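Local structure of beta-lactamase Rm3 (Uncultured bacterium, 5IQK) at residues Phe140-His150 against Gly159-Cys167. The protein hydrolyses the beta-lactam ring of antibiotics as a zinc-dependent subclass B3 metallo-beta-lactamase, and so probably gives its host resistance to these drugs. Sequence-based numbering, arbitrary orientation.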
ATOM      1  N   PHE A 140       3.342  -4.418 -15.031  1.00 23.04           N
ATOM      2  CA  PHE A 140       4.383  -5.320 -14.546  1.00 23.72           C
ATOM      3  C   PHE A 140       3.789  -6.714 -14.488  1.00 28.85           C
ATOM      4  O   PHE A 140       2.586  -6.867 -14.288  1.00 28.57           O
ATOM      5  CB  PHE A 140       4.892  -4.939 -13.145  1.00 25.96           C
ATOM      6  CG  PHE A 140       5.596  -3.621 -13.083  1.00 25.21           C
ATOM      7  CD1 PHE A 140       6.982  -3.561 -13.028  1.00 25.65           C
ATOM      8  CD2 PHE A 140       4.879  -2.440 -13.099  1.00 25.39           C
ATOM      9  CE1 PHE A 140       7.635  -2.336 -12.976  1.00 25.30           C
ATOM     10  CE2 PHE A 140       5.528  -1.209 -13.046  1.00 23.57           C
ATOM     11  CZ  PHE A 140       6.908  -1.162 -12.983  1.00 26.29           C
ATOM     12  N   ASN A 141       4.631  -7.727 -14.637  1.00 26.16           N
ATOM     13  CA  ASN A 141       4.140  -9.092 -14.527  1.00 30.00           C
ATOM     14  C   ASN A 141       5.152 -10.058 -13.948  1.00 30.45           C
ATOM     15  O   ASN A 141       6.364  -9.836 -14.010  1.00 31.20           O
ATOM     16  CB  ASN A 141       3.669  -9.603 -15.894  1.00 33.23           C
ATOM     17  CG  ASN A 141       4.808 -10.098 -16.764  1.00 35.18           C
ATOM     18  OD1 ASN A 141       5.583  -9.304 -17.295  1.00 35.83           O
ATOM     19  ND2 ASN A 141       4.910 -11.422 -16.922  1.00 32.89           N
ATOM     20  N   VAL A 142       4.617 -11.107 -13.332  1.00 31.41           N
ATOM     21  CA  VAL A 142       5.373 -12.296 -12.987  1.00 31.37           C
ATOM     22  C   VAL A 142       4.533 -13.430 -13.534  1.00 33.43           C
ATOM     23  O   VAL A 142       3.481 -13.745 -12.992  1.00 30.26           O
ATOM     24  CB  VAL A 142       5.596 -12.462 -11.472  1.00 29.49           C
ATOM     25  CG1 VAL A 142       6.322 -13.784 -11.181  1.00 29.18           C
ATOM     26  CG2 VAL A 142       6.365 -11.270 -10.902  1.00 31.01           C
ATOM     27  N   GLY A 143       4.985 -14.026 -14.630  1.00 34.80           N
ATOM     28  CA  GLY A 143       4.186 -15.018 -15.314  1.00 30.68           C
ATOM     29  C   GLY A 143       2.840 -14.463 -15.736  1.00 30.76           C
ATOM     30  O   GLY A 143       2.776 -13.441 -16.414  1.00 38.38           O
ATOM     31  N   PRO A 144       1.754 -15.114 -15.305  1.00 29.23           N
ATOM     32  CA  PRO A 144       0.396 -14.763 -15.730  1.00 32.90           C
ATOM     33  C   PRO A 144      -0.264 -13.632 -14.945  1.00 34.08           C
ATOM     34  O   PRO A 144      -1.310 -13.152 -15.377  1.00 37.14           O
ATOM     35  CB  PRO A 144      -0.367 -16.062 -15.496  1.00 35.36           C
ATOM     36  CG  PRO A 144       0.290 -16.620 -14.284  1.00 33.13           C
ATOM     37  CD  PRO A 144       1.760 -16.329 -14.471  1.00 33.31           C
ATOM     38  N   VAL A 145       0.316 -13.209 -13.826  1.00 32.40           N
ATOM     39  CA  VAL A 145      -0.278 -12.108 -13.072  1.00 30.08           C
ATOM     40  C   VAL A 145       0.273 -10.780 -13.565  1.00 26.90           C
ATOM     41  O   VAL A 145       1.480 -10.539 -13.551  1.00 23.45           O
ATOM     42  CB  VAL A 145      -0.049 -12.246 -11.557  1.00 31.03           C
ATOM     43  CG1 VAL A 145       1.370 -12.651 -11.262  1.00 33.54           C
ATOM     44  CG2 VAL A 145      -0.407 -10.947 -10.817  1.00 28.75           C
ATOM     45  N   TYR A 146      -0.637  -9.945 -14.048  1.00 25.41           N
ATOM     46  CA  TYR A 146      -0.304  -8.649 -14.615  1.00 29.57           C
ATOM     47  C   TYR A 146      -0.837  -7.520 -13.767  1.00 24.91           C
ATOM     48  O   TYR A 146      -2.036  -7.440 -13.494  1.00 22.75           O
ATOM     49  CB  TYR A 146      -0.820  -8.537 -16.044  1.00 28.87           C
ATOM     50  CG  TYR A 146      -0.044  -9.413 -16.998  1.00 35.08           C
ATOM     51  CD1 TYR A 146       0.947  -8.871 -17.807  1.00 37.72           C
ATOM     52  CD2 TYR A 146      -0.290 -10.775 -17.080  1.00 35.34           C
ATOM     53  CE1 TYR A 146       1.670  -9.666 -18.683  1.00 40.35           C
ATOM     54  CE2 TYR A 146       0.433 -11.581 -17.948  1.00 39.41           C
ATOM     55  CZ  TYR A 146       1.410 -11.022 -18.746  1.00 41.85           C
ATOM     56  OH  TYR A 146       2.125 -11.823 -19.615  1.00 43.15           O
ATOM     57  N   LEU A 147       0.084  -6.692 -13.294  1.00 26.62           N
ATOM     58  CA  LEU A 147      -0.242  -5.592 -12.401  1.00 20.87           C
ATOM     59  C   LEU A 147      -0.100  -4.285 -13.155  1.00 25.79           C
ATOM     60  O   LEU A 147       0.730  -4.180 -14.063  1.00 25.90           O
ATOM     61  CB  LEU A 147       0.663  -5.626 -11.178  1.00 27.48           C
ATOM     62  CG  LEU A 147       0.403  -6.885 -10.355  1.00 28.84           C
ATOM     63  CD1 LEU A 147       1.693  -7.634 -10.128  1.00 33.46           C
ATOM     64  CD2 LEU A 147      -0.239  -6.503  -9.036  1.00 30.44           C
ATOM     65  N   THR A 148      -0.928  -3.309 -12.805  1.00 25.17           N
ATOM     66  CA  THR A 148      -0.852  -1.989 -13.415  1.00 21.45           C
ATOM     67  C   THR A 148      -0.745  -0.945 -12.317  1.00 22.24           C
ATOM     68  O   THR A 148      -1.478  -0.982 -11.327  1.00 22.04           O
ATOM     69  CB  THR A 148      -2.077  -1.691 -14.313  1.00 22.10           C
ATOM     70  OG1 THR A 148      -2.158  -2.677 -15.344  1.00 23.49           O
ATOM     71  CG2 THR A 148      -1.959  -0.321 -14.966  1.00 19.71           C
ATOM     72  N   ALA A 149       0.210  -0.040 -12.485  1.00 20.01           N
ATOM     73  CA  ALA A 149       0.430   1.039 -11.531  1.00 19.87           C
ATOM     74  C   ALA A 149      -0.427   2.253 -11.862  1.00 22.77           C
ATOM     75  O   ALA A 149      -0.610   2.600 -13.028  1.00 23.67           O
ATOM     76  CB  ALA A 149       1.893   1.416 -11.511  1.00 21.85           C
ATOM     77  N   HIS A 150      -0.950   2.899 -10.828  1.00 22.43           N
ATOM     78  CA  HIS A 150      -1.721   4.119 -11.002  1.00 21.70           C
ATOM     79  C   HIS A 150      -1.157   5.173 -10.074  1.00 20.70           C
ATOM     80  O   HIS A 150      -1.162   4.995  -8.857  1.00 19.79           O
ATOM     81  CB  HIS A 150      -3.203   3.886 -10.706  1.00 22.21           C
ATOM     82  CG  HIS A 150      -3.806   2.779 -11.506  1.00 23.04           C
ATOM     83  ND1 HIS A 150      -4.430   2.988 -12.717  1.00 26.12           N
ATOM     84  CD2 HIS A 150      -3.858   1.445 -11.280  1.00 23.93           C
ATOM     85  CE1 HIS A 150      -4.850   1.832 -13.197  1.00 25.27           C
ATOM     86  NE2 HIS A 150      -4.516   0.880 -12.344  1.00 22.94           N
ATOM     87  N   GLY A 159       2.979   8.667  -4.160  1.00 17.53           N
ATOM     88  CA  GLY A 159       2.003   7.619  -3.932  1.00 21.68           C
ATOM     89  C   GLY A 159       1.616   6.837  -5.170  1.00 20.70           C
ATOM     90  O   GLY A 159       1.405   7.407  -6.260  1.00 18.60           O
ATOM     91  N   LEU A 160       1.560   5.513  -5.016  1.00 17.81           N
ATOM     92  CA  LEU A 160       1.156   4.613  -6.090  1.00 18.46           C
ATOM     93  C   LEU A 160       0.079   3.625  -5.646  1.00 19.74           C
ATOM     94  O   LEU A 160       0.198   3.023  -4.590  1.00 16.67           O
ATOM     95  CB  LEU A 160       2.344   3.804  -6.589  1.00 24.22           C
ATOM     96  CG  LEU A 160       3.232   4.201  -7.753  1.00 28.80           C
ATOM     97  CD1 LEU A 160       4.095   2.993  -8.030  1.00 19.74           C
ATOM     98  CD2 LEU A 160       2.401   4.584  -8.967  1.00 28.65           C
ATOM     99  N   SER A 161      -0.929   3.399  -6.481  1.00 21.00           N
ATOM    100  CA  SER A 161      -1.898   2.338  -6.230  1.00 18.62           C
ATOM    101  C   SER A 161      -1.778   1.289  -7.346  1.00 20.00           C
ATOM    102  O   SER A 161      -1.282   1.592  -8.436  1.00 19.47           O
ATOM    103  CB  SER A 161      -3.317   2.904  -6.155  1.00 16.77           C
ATOM    104  OG  SER A 161      -3.427   3.852  -5.099  1.00 17.55           O
ATOM    105  N   TRP A 162      -2.235   0.068  -7.075  1.00 17.21           N
ATOM    106  CA  TRP A 162      -2.019  -1.060  -7.975  1.00 19.45           C
ATOM    107  C   TRP A 162      -3.314  -1.809  -8.253  1.00 19.56           C
ATOM    108  O   TRP A 162      -4.120  -2.015  -7.348  1.00 19.90           O
ATOM    109  CB  TRP A 162      -0.999  -2.033  -7.375  1.00 16.56           C
ATOM    110  CG  TRP A 162       0.382  -1.462  -7.247  1.00 20.15           C
ATOM    111  CD1 TRP A 162       0.907  -0.801  -6.168  1.00 17.62           C
ATOM    112  CD2 TRP A 162       1.414  -1.497  -8.238  1.00 21.65           C
ATOM    113  NE1 TRP A 162       2.206  -0.426  -6.435  1.00 18.23           N
ATOM    114  CE2 TRP A 162       2.539  -0.848  -7.695  1.00 20.00           C
ATOM    115  CE3 TRP A 162       1.497  -2.022  -9.528  1.00 19.40           C
ATOM    116  CZ2 TRP A 162       3.734  -0.713  -8.405  1.00 22.67           C
ATOM    117  CZ3 TRP A 162       2.684  -1.888 -10.230  1.00 21.54           C
ATOM    118  CH2 TRP A 162       3.784  -1.231  -9.667  1.00 21.08           C
ATOM    119  N   THR A 163      -3.506  -2.227  -9.502  1.00 21.23           N
ATOM    120  CA  THR A 163      -4.656  -3.052  -9.853  1.00 20.60           C
ATOM    121  C   THR A 163      -4.228  -4.301 -10.598  1.00 21.17           C
ATOM    122  O   THR A 163      -3.220  -4.319 -11.303  1.00 20.88           O
ATOM    123  CB  THR A 163      -5.671  -2.316 -10.739  1.00 21.07           C
ATOM    124  OG1 THR A 163      -5.029  -1.898 -11.956  1.00 24.19           O
ATOM    125  CG2 THR A 163      -6.268  -1.118 -10.015  1.00 26.01           C
ATOM    126  N   TRP A 164      -5.030  -5.342 -10.442  1.00 23.97           N
ATOM    127  CA  TRP A 164      -4.830  -6.596 -11.141  1.00 19.46           C
ATOM    128  C   TRP A 164      -6.122  -7.387 -11.059  1.00 24.21           C
ATOM    129  O   TRP A 164      -7.044  -6.996 -10.347  1.00 23.79           O
ATOM    130  CB  TRP A 164      -3.666  -7.379 -10.527  1.00 19.38           C
ATOM    131  CG  TRP A 164      -3.915  -7.848  -9.118  1.00 21.58           C
ATOM    132  CD1 TRP A 164      -4.285  -9.100  -8.724  1.00 20.68           C
ATOM    133  CD2 TRP A 164      -3.823  -7.065  -7.918  1.00 22.41           C
ATOM    134  NE1 TRP A 164      -4.417  -9.155  -7.362  1.00 24.76           N
ATOM    135  CE2 TRP A 164      -4.141  -7.917  -6.840  1.00 20.89           C
ATOM    136  CE3 TRP A 164      -3.498  -5.733  -7.652  1.00 21.93           C
ATOM    137  CZ2 TRP A 164      -4.148  -7.485  -5.525  1.00 22.43           C
ATOM    138  CZ3 TRP A 164      -3.506  -5.297  -6.337  1.00 23.39           C
ATOM    139  CH2 TRP A 164      -3.826  -6.165  -5.292  1.00 18.49           C
ATOM    140  N   GLN A 165      -6.177  -8.519 -11.757  1.00 23.20           N
ATOM    141  CA  GLN A 165      -7.331  -9.406 -11.661  1.00 27.02           C
ATOM    142  C   GLN A 165      -6.949 -10.711 -10.983  1.00 22.49           C
ATOM    143  O   GLN A 165      -5.842 -11.205 -11.159  1.00 22.63           O
ATOM    144  CB  GLN A 165      -7.920  -9.717 -13.047  1.00 29.64           C
ATOM    145  CG  GLN A 165      -8.314  -8.508 -13.856  1.00 34.56           C
ATOM    146  CD  GLN A 165      -9.299  -8.845 -14.959  1.00 43.69           C
ATOM    147  OE1 GLN A 165      -9.395  -9.995 -15.402  1.00 47.22           O
ATOM    148  NE2 GLN A 165     -10.046  -7.840 -15.404  1.00 43.25           N
ATOM    149  N   SER A 166      -7.876 -11.248 -10.200  1.00 24.14           N
ATOM    150  CA  SER A 166      -7.712 -12.564  -9.603  1.00 29.02           C
ATOM    151  C   SER A 166      -8.952 -13.373  -9.920  1.00 31.94           C
ATOM    152  O   SER A 166     -10.063 -12.844  -9.896  1.00 30.83           O
ATOM    153  CB  SER A 166      -7.497 -12.479  -8.091  1.00 27.03           C
ATOM    154  OG  SER A 166      -6.151 -12.158  -7.799  1.00 28.64           O
ATOM    155  N   CYS A 167      -8.748 -14.648 -10.234  1.00 35.59           N
ATOM    156  CA  CYS A 167      -9.829 -15.538 -10.647  1.00 34.48           C
ATOM    157  C   CYS A 167      -9.964 -16.737  -9.723  1.00 34.89           C
ATOM    158  O   CYS A 167      -8.968 -17.247  -9.217  1.00 31.43           O
ATOM    159  CB  CYS A 167      -9.608 -16.010 -12.084  1.00 35.22           C
ATOM    160  SG  CYS A 167      -9.519 -14.678 -13.323  1.00 45.66           S
TER
HETATM  161  O   HOH W   1      -4.009  -8.980 -13.676  1.00 27.40           O
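Ala149 sets its methyl over one face of the Trp162 indole, CB lying 3.8 Å from the centroid of the six-membered ring, a CH-pi contact. The edge of the same ring runs at the face of Phe140 in an offset edge-to-face pair, planes at 68°, with Phe140 CD2 3.7 Å from Trp162 CZ3. With CG beside its own backbone N (chi1 -66°), Trp162 reaches across to both partners, while its NE1 is hydrogen-bonded to Asn75 O. Further along this tightly packed face, Leu147 lies side by side with Trp164 and brings CD2 to 3.6 Å from Trp164 CE3; Trp164 NE1 is hydrogen-bonded to Thr23 OG1.

The opposite face, carrying Thr148, His150 and Thr163, is more polar and partly open to solvent. His150 crosses Thr163 at about a right angle, and NE2 meets the hydroxyl OG1 at 2.9 Å in the plane of the imidazole; either could donate. Thr163 OG1 sits between its backbone N and carbonyl carbon (chi1 59°), the rotamer that offers it to the ring edge. Tyr146 swings its exposed ring away from the partner strand.

The two strands form an antiparallel hairpin. Thr148 pairs with Thr163 and His150 with Ser161, each pair joined by two backbone hydrogen bonds; His150 N to Ser161 O is the shortest at 2.7 Å. The looser end lies beyond Trp164, where the strands splay and a water bridges Tyr146 O and Gln165 N instead of a direct bond.

The hairpin belongs to one of the two sheets of the metallo-beta-lactamase alphabeta/betaalpha sandwich. Strand 139-142 flanks 145-151, strand 171-178 flanks 160-168, and the Phe140, Leu147, Trp162 and Trp164 side chains pack inward on strands 42-45 and 70-74 of the other sheet.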